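Local coordinates for putative iron binding protein (Bordetella pertussis Tohama I, PDB 1Y9U) that binds ferric iron through tyrosine side chains and probably serves iron uptake as a periplasmic solute-binding protein, at residues Y199-G202 against H203-A207; A207-T211 against D212-W216. All blocks are in the same frame, centred on the assembly; numbering follows the deposited sequence. Where two conformers were deposited one is given.

Contact 1 (Y199-G202 against H203-A207); sequences YYVG and HMKNA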
ATOM      1  N   TYR A 199      -8.186  -1.760  -1.741  0.50 12.83           N
ATOM      2  CA  TYR A 199      -8.880  -0.399  -1.311  0.50 12.98           C
ATOM      3  C   TYR A 199      -9.726   0.273  -2.435  0.50 13.48           C
ATOM      4  O   TYR A 199     -10.763   0.927  -2.171  0.50 15.02           O
ATOM      5  CB  TYR A 199      -7.924   0.700  -0.634  0.50 12.35           C
ATOM      6  CG  TYR A 199      -6.811   1.305  -1.548  0.50 13.39           C
ATOM      7  CD1 TYR A 199      -7.134   2.302  -2.432  0.50 15.06           C
ATOM      8  CD2 TYR A 199      -5.496   0.902  -1.498  0.50 14.86           C
ATOM      9  CE1 TYR A 199      -6.202   2.870  -3.255  0.50 16.16           C
ATOM     10  CE2 TYR A 199      -4.542   1.480  -2.392  0.50 13.68           C
ATOM     11  CZ  TYR A 199      -4.932   2.459  -3.206  0.50 14.42           C
ATOM     12  OH  TYR A 199      -3.938   2.950  -4.023  0.50 18.29           O
ATOM     13  N   TYR A 200      -9.320   0.144  -3.684  1.00  9.98           N
ATOM     14  CA  TYR A 200     -10.165   0.759  -4.691  1.00  9.35           C
ATOM     15  C   TYR A 200     -11.543   0.086  -4.765  1.00  9.00           C
ATOM     16  O   TYR A 200     -12.539   0.733  -5.104  1.00  9.21           O
ATOM     17  CB  TYR A 200      -9.562   0.722  -6.071  1.00  8.80           C
ATOM     18  CG  TYR A 200      -8.312   1.551  -6.213  1.00  8.71           C
ATOM     19  CD1 TYR A 200      -7.071   0.959  -6.465  1.00  9.30           C
ATOM     20  CD2 TYR A 200      -8.354   2.931  -6.105  1.00  9.81           C
ATOM     21  CE1 TYR A 200      -5.938   1.714  -6.605  1.00 10.05           C
ATOM     22  CE2 TYR A 200      -7.222   3.688  -6.258  1.00 10.79           C
ATOM     23  CZ  TYR A 200      -6.018   3.071  -6.517  1.00 10.69           C
ATOM     24  OH  TYR A 200      -4.891   3.844  -6.654  1.00 14.01           O
ATOM     25  N   VAL A 201     -11.608  -1.202  -4.431  1.00  8.74           N
ATOM     26  CA  VAL A 201     -12.869  -1.930  -4.384  1.00  9.14           C
ATOM     27  C   VAL A 201     -13.656  -1.457  -3.152  1.00  8.70           C
ATOM     28  O   VAL A 201     -14.880  -1.358  -3.211  1.00  9.75           O
ATOM     29  CB  VAL A 201     -12.651  -3.453  -4.378  1.00  9.27           C
ATOM     30  CG1 VAL A 201     -14.004  -4.182  -4.416  1.00 10.44           C
ATOM     31  CG2 VAL A 201     -11.761  -3.869  -5.531  1.00 10.56           C
ATOM     32  N   GLY A 202     -12.976  -1.142  -2.046  1.00  9.13           N
ATOM     33  CA  GLY A 202     -13.605  -0.466  -0.923  1.00  9.61           C
ATOM     34  C   GLY A 202     -14.279   0.822  -1.372  1.00  9.26           C
ATOM     35  O   GLY A 202     -15.434   1.077  -1.022  1.00 10.21           O
ATOM     36  N   HIS A 203     -13.603   1.646  -2.174  1.00  9.24           N
ATOM     37  CA  HIS A 203     -14.195   2.871  -2.697  1.00  9.65           C
ATOM     38  C   HIS A 203     -15.376   2.580  -3.597  1.00  9.36           C
ATOM     39  O   HIS A 203     -16.440   3.158  -3.425  1.00 11.32           O
ATOM     40  CB  HIS A 203     -13.150   3.677  -3.459  1.00  9.95           C
ATOM     41  CG  HIS A 203     -12.163   4.376  -2.571  1.00 10.57           C
ATOM     42  ND1 HIS A 203     -12.486   5.503  -1.846  1.00 12.46           N
ATOM     43  CD2 HIS A 203     -10.875   4.099  -2.279  1.00 12.22           C
ATOM     44  CE1 HIS A 203     -11.438   5.885  -1.143  1.00 12.75           C
ATOM     45  NE2 HIS A 203     -10.448   5.050  -1.385  1.00 12.11           N
ATOM     46  N   MET A 204     -15.210   1.696  -4.563  1.00  9.20           N
ATOM     47  CA  MET A 204     -16.252   1.489  -5.548  1.00  8.86           C
ATOM     48  C   MET A 204     -17.526   0.861  -4.984  1.00  8.65           C
ATOM     49  O   MET A 204     -18.631   1.311  -5.294  1.00  9.67           O
ATOM     50  CB  MET A 204     -15.728   0.662  -6.704  1.00  9.40           C
ATOM     51  CG  MET A 204     -14.679   1.392  -7.569  1.00  9.52           C
ATOM     52  SD  MET A 204     -14.116   0.440  -9.010  1.00 10.94           S
ATOM     53  CE  MET A 204     -13.075  -0.766  -8.221  1.00 10.78           C
ATOM     54  N   LYS A 205     -17.371  -0.166  -4.161  1.00  8.19           N
ATOM     55  CA  LYS A 205     -18.521  -0.866  -3.603  1.00  8.27           C
ATOM     56  C   LYS A 205     -19.250  -0.036  -2.554  1.00  8.37           C
ATOM     57  O   LYS A 205     -20.458  -0.227  -2.340  1.00 10.05           O
ATOM     58  CB  LYS A 205     -18.141  -2.240  -3.061  1.00  8.54           C
ATOM     59  CG  LYS A 205     -17.811  -3.246  -4.140  1.00  8.43           C
ATOM     60  CD  LYS A 205     -17.503  -4.633  -3.592  1.00  8.88           C
ATOM     61  CE  LYS A 205     -17.302  -5.707  -4.697  1.00  9.35           C
ATOM     62  NZ  LYS A 205     -18.580  -6.197  -5.274  1.00  9.84           N
ATOM     63  N   ASN A 206     -18.537   0.903  -1.923  1.00  8.76           N
ATOM     64  CA  ASN A 206     -19.170   1.830  -0.987  1.00  9.36           C
ATOM     65  C   ASN A 206     -19.770   3.055  -1.664  1.00  9.70           C
ATOM     66  O   ASN A 206     -20.450   3.852  -1.001  1.00 11.48           O
ATOM     67  CB  ASN A 206     -18.186   2.255   0.107  1.00  9.99           C
ATOM     68  CG  ASN A 206     -18.087   1.254   1.215  1.00 11.28           C
ATOM     69  OD1 ASN A 206     -19.078   0.970   1.904  1.00 13.59           O
ATOM     70  ND2 ASN A 206     -16.896   0.699   1.410  1.00 11.58           N
ATOM     71  N   ALA A 207     -19.530   3.213  -2.961  1.00  9.44           N
ATOM     72  CA  ALA A 207     -20.155   4.303  -3.700  1.00  9.61           C
ATOM     73  C   ALA A 207     -21.662   4.073  -3.780  1.00  9.76           C
ATOM     74  O   ALA A 207     -22.155   2.946  -3.744  1.00  9.42           O
ATOM     75  CB  ALA A 207     -19.543   4.455  -5.090  1.00  9.93           C
TER
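Gly-202 O receives two donors from Asn-206: the backbone N at 3.2 Å and the side-chain ND2 at 2.9 Å. They arrive from opposite faces of the carbonyl plane, and both bonds that grip this oxygen are bent, with N-H...O angles of 143° and 146°. Asn-206 CG stands anti to its carbonyl carbon, which swings the amide back toward Gly-202; ND2 also donates to Asp-286. The preceding i to i+4 bonds are regular: His-203 N to Tyr-199 O, Met-204 N to Tyr-200 O and Lys-205 N to Val-201 O.

Other polar ends are satisfied outside this turn. His-203 NE2 bonds to Asn-274, while its CD2 lies 3.2 Å from Tyr-199 O and also meets the Tyr-199 ring at its edge. Lys-205 runs beside Val-201, its CD 3.6 Å from Val-201 CG1, before NZ reaches the carbonyls of Gly-217 and Ile-220. Met-204 bends at chi3 (-74°), bringing CE within 3.5 Å of Tyr-200 O.

Tyr-199 and Tyr-200 are iron ligands in a structure of this protein, though no iron is bound here; Tyr-200 OH bonds to Tyr-143, a third ligand. Tyr-200 and Met-204 touch both Tyr-110 of strand 100-112 and Arg-180 of helix 179-187, and Met-204 also touches Ala-183; Val-288 of helix 287-291 meets Lys-205 and Asn-206.

Contact 2 (A207-T211 against D212-W216); sequences AEPGT and DARKW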
ATOM      1  N   ALA A 207     -19.530   3.213  -2.961  1.00  9.44           N
ATOM      2  CA  ALA A 207     -20.155   4.303  -3.700  1.00  9.61           C
ATOM      3  C   ALA A 207     -21.662   4.073  -3.780  1.00  9.76           C
ATOM      4  O   ALA A 207     -22.155   2.946  -3.744  1.00  9.42           O
ATOM      5  CB  ALA A 207     -19.543   4.455  -5.090  1.00  9.93           C
ATOM      6  N   GLU A 208     -22.412   5.154  -3.904  1.00 10.37           N
ATOM      7  CA  GLU A 208     -23.856   4.999  -3.890  1.00 11.27           C
ATOM      8  C   GLU A 208     -24.386   4.499  -5.218  1.00 10.92           C
ATOM      9  O   GLU A 208     -23.838   4.778  -6.274  1.00  9.30           O
ATOM     10  CB  GLU A 208     -24.566   6.278  -3.479  1.00 12.71           C
ATOM     11  CG  GLU A 208     -24.495   7.385  -4.491  1.00 13.57           C
ATOM     12  CD  GLU A 208     -25.186   8.657  -4.010  1.00 16.54           C
ATOM     13  OE1 GLU A 208     -26.206   8.557  -3.288  1.00 20.28           O
ATOM     14  OE2 GLU A 208     -24.708   9.744  -4.348  1.00 18.50           O
ATOM     15  N   PRO A 209     -25.474   3.753  -5.196  1.00 11.59           N
ATOM     16  CA  PRO A 209     -26.098   3.356  -6.454  1.00 11.89           C
ATOM     17  C   PRO A 209     -26.459   4.594  -7.260  1.00 11.43           C
ATOM     18  O   PRO A 209     -26.856   5.630  -6.689  1.00 11.52           O
ATOM     19  CB  PRO A 209     -27.350   2.589  -6.018  1.00 13.05           C
ATOM     20  CG  PRO A 209     -27.581   3.016  -4.682  1.00 16.91           C
ATOM     21  CD  PRO A 209     -26.215   3.242  -4.032  1.00 13.56           C
ATOM     22  N   GLY A 210     -26.352   4.481  -8.572  1.00 11.58           N
ATOM     23  CA  GLY A 210     -26.554   5.601  -9.454  1.00 11.83           C
ATOM     24  C   GLY A 210     -25.262   6.278  -9.842  1.00 11.56           C
ATOM     25  O   GLY A 210     -25.313   7.264 -10.566  1.00 13.51           O
ATOM     26  N   THR A 211     -24.115   5.799  -9.332  1.00 10.90           N
ATOM     27  CA  THR A 211     -22.795   6.208  -9.815  1.00 10.47           C
ATOM     28  C   THR A 211     -22.159   5.146 -10.684  1.00 10.78           C
ATOM     29  O   THR A 211     -22.394   3.961 -10.516  1.00 10.71           O
ATOM     30  CB  THR A 211     -21.807   6.470  -8.654  1.00 10.36           C
ATOM     31  OG1 THR A 211     -21.640   5.272  -7.860  1.00 10.42           O
ATOM     32  CG2 THR A 211     -22.314   7.577  -7.700  1.00 10.20           C
ATOM     33  N   ASP A 212     -21.337   5.573 -11.627  1.00 11.44           N
ATOM     34  CA  ASP A 212     -20.514   4.615 -12.362  1.00 11.68           C
ATOM     35  C   ASP A 212     -19.594   3.835 -11.420  1.00 10.62           C
ATOM     36  O   ASP A 212     -19.412   2.639 -11.614  1.00 10.90           O
ATOM     37  CB  ASP A 212     -19.737   5.284 -13.512  1.00 13.26           C
ATOM     38  CG  ASP A 212     -20.551   5.356 -14.801  1.00 18.85           C
ATOM     39  OD1 ASP A 212     -21.367   4.445 -15.084  1.00 22.36           O
ATOM     40  OD2 ASP A 212     -20.392   6.265 -15.617  1.00 25.15           O
ATOM     41  N   ALA A 213     -19.058   4.464 -10.379  1.00  9.63           N
ATOM     42  CA  ALA A 213     -18.212   3.773  -9.429  1.00  9.72           C
ATOM     43  C   ALA A 213     -18.895   2.536  -8.845  1.00  8.66           C
ATOM     44  O   ALA A 213     -18.296   1.455  -8.833  1.00  8.77           O
ATOM     45  CB  ALA A 213     -17.755   4.703  -8.309  1.00  9.37           C
ATOM     46  N   ARG A 214     -20.146   2.669  -8.400  1.00  8.79           N
ATOM     47  CA  ARG A 214     -20.862   1.542  -7.821  1.00  8.13           C
ATOM     48  C   ARG A 214     -21.182   0.495  -8.888  1.00  7.86           C
ATOM     49  O   ARG A 214     -21.208  -0.701  -8.583  1.00  8.92           O
ATOM     50  CB  ARG A 214     -22.111   2.009  -7.075  1.00  8.51           C
ATOM     51  CG  ARG A 214     -22.913   0.921  -6.419  1.00  8.12           C
ATOM     52  CD  ARG A 214     -22.121   0.029  -5.474  1.00  8.61           C
ATOM     53  NE  ARG A 214     -23.002  -0.910  -4.793  1.00  8.06           N
ATOM     54  CZ  ARG A 214     -23.643  -0.686  -3.663  1.00  7.98           C
ATOM     55  NH1 ARG A 214     -23.494   0.447  -3.003  1.00  8.83           N
ATOM     56  NH2 ARG A 214     -24.440  -1.634  -3.196  1.00  9.25           N
ATOM     57  N   LYS A 215     -21.444   0.912 -10.120  1.00  8.78           N
ATOM     58  CA  LYS A 215     -21.684  -0.047 -11.190  1.00  9.49           C
ATOM     59  C   LYS A 215     -20.450  -0.918 -11.425  1.00  9.30           C
ATOM     60  O   LYS A 215     -20.546  -2.134 -11.591  1.00  9.52           O
ATOM     61  CB  LYS A 215     -22.103   0.698 -12.464  1.00 11.22           C
ATOM     62  CG  LYS A 215     -22.602  -0.165 -13.566  1.00 16.20           C
ATOM     63  CD  LYS A 215     -23.095   0.706 -14.709  1.00 20.06           C
ATOM     64  CE  LYS A 215     -23.838  -0.075 -15.747  1.00 23.99           C
ATOM     65  NZ  LYS A 215     -24.468   0.874 -16.721  1.00 27.09           N
ATOM     66  N   TRP A 216     -19.286  -0.287 -11.415  1.00  8.72           N
ATOM     67  CA  TRP A 216     -18.033  -1.025 -11.594  1.00  8.93           C
ATOM     68  C   TRP A 216     -17.802  -1.952 -10.388  1.00  9.12           C
ATOM     69  O   TRP A 216     -17.387  -3.093 -10.537  1.00  9.45           O
ATOM     70  CB  TRP A 216     -16.849  -0.079 -11.744  1.00  9.55           C
ATOM     71  CG  TRP A 216     -16.897   0.831 -12.933  1.00 10.23           C
ATOM     72  CD1 TRP A 216     -17.921   0.977 -13.838  1.00 11.62           C
ATOM     73  CD2 TRP A 216     -15.878   1.747 -13.330  1.00 10.28           C
ATOM     74  NE1 TRP A 216     -17.588   1.925 -14.771  1.00 11.84           N
ATOM     75  CE2 TRP A 216     -16.356   2.434 -14.477  1.00 10.69           C
ATOM     76  CE3 TRP A 216     -14.615   2.083 -12.819  1.00 10.67           C
ATOM     77  CZ2 TRP A 216     -15.609   3.402 -15.133  1.00 11.04           C
ATOM     78  CZ3 TRP A 216     -13.868   3.034 -13.467  1.00 11.15           C
ATOM     79  CH2 TRP A 216     -14.374   3.682 -14.637  1.00 10.89           C
TER
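Thr-211 is the N-cap of helix 212-218, and its OG1 accepts from Arg-214 N at 3.0 Å with an N-H...O angle of 159°. A type II beta turn from Glu-208 to Thr-211 leads into this cap, with Gly-210 at a positive phi.

The hydroxyl has a second bond: OG1 donates to Glu-208 O at 2.8 Å, and Thr-211 N reaches the same oxygen at 3.2 Å. One side-chain oxygen thereby joins turn and helix start. Its placement follows from chi1 of 60°, which sets OG1 between the backbone N and the carbonyl carbon. Among backbone bonds, Lys-215 N to Thr-211 O opens the helical pattern.

Apolar contact is small: Ala-207 CB meets Ala-213 CB at 3.7 Å. The arginine chain adds van der Waals contacts involving polar atoms, with Arg-214 CB 3.4 Å from Glu-208 O and Pro-209 running alongside, its CD approaching NH1.

Two acceptors hold the charged group. Arg-214 NE forms a salt bridge with Asp-218, probably limiting rotation of the guanidinium. NH1 donates to Ala-207 O at 2.9 Å, the oxygen lying at the edge of the group and only 7° out of the guanidinium plane.

How the contacts relate
Along the chain, contact 1 comes first, within the single helix 198-206, and closes no loop beyond its own turns. Contact 2 begins at Ala-207, the residue both share, and closes the short connection between helix 198-206 and helix 212-218. The two are sequential, neither nesting nor crossing, with centres about 9 Å apart. Their helices also touch directly: Met-204 CB lies 3.4 Å from Ala-213 O, and Met-204 SD lies 3.9 Å from Trp-216 CB. Helix 179-187 borders both, through Met-204 in contact 1 and Trp-216 in contact 2. The pair thus links helix 198-206, which carries iron-binding tyrosines near its start, through a surface turn to helix 212-218, on the way from strand 193-197 to strand 220-223.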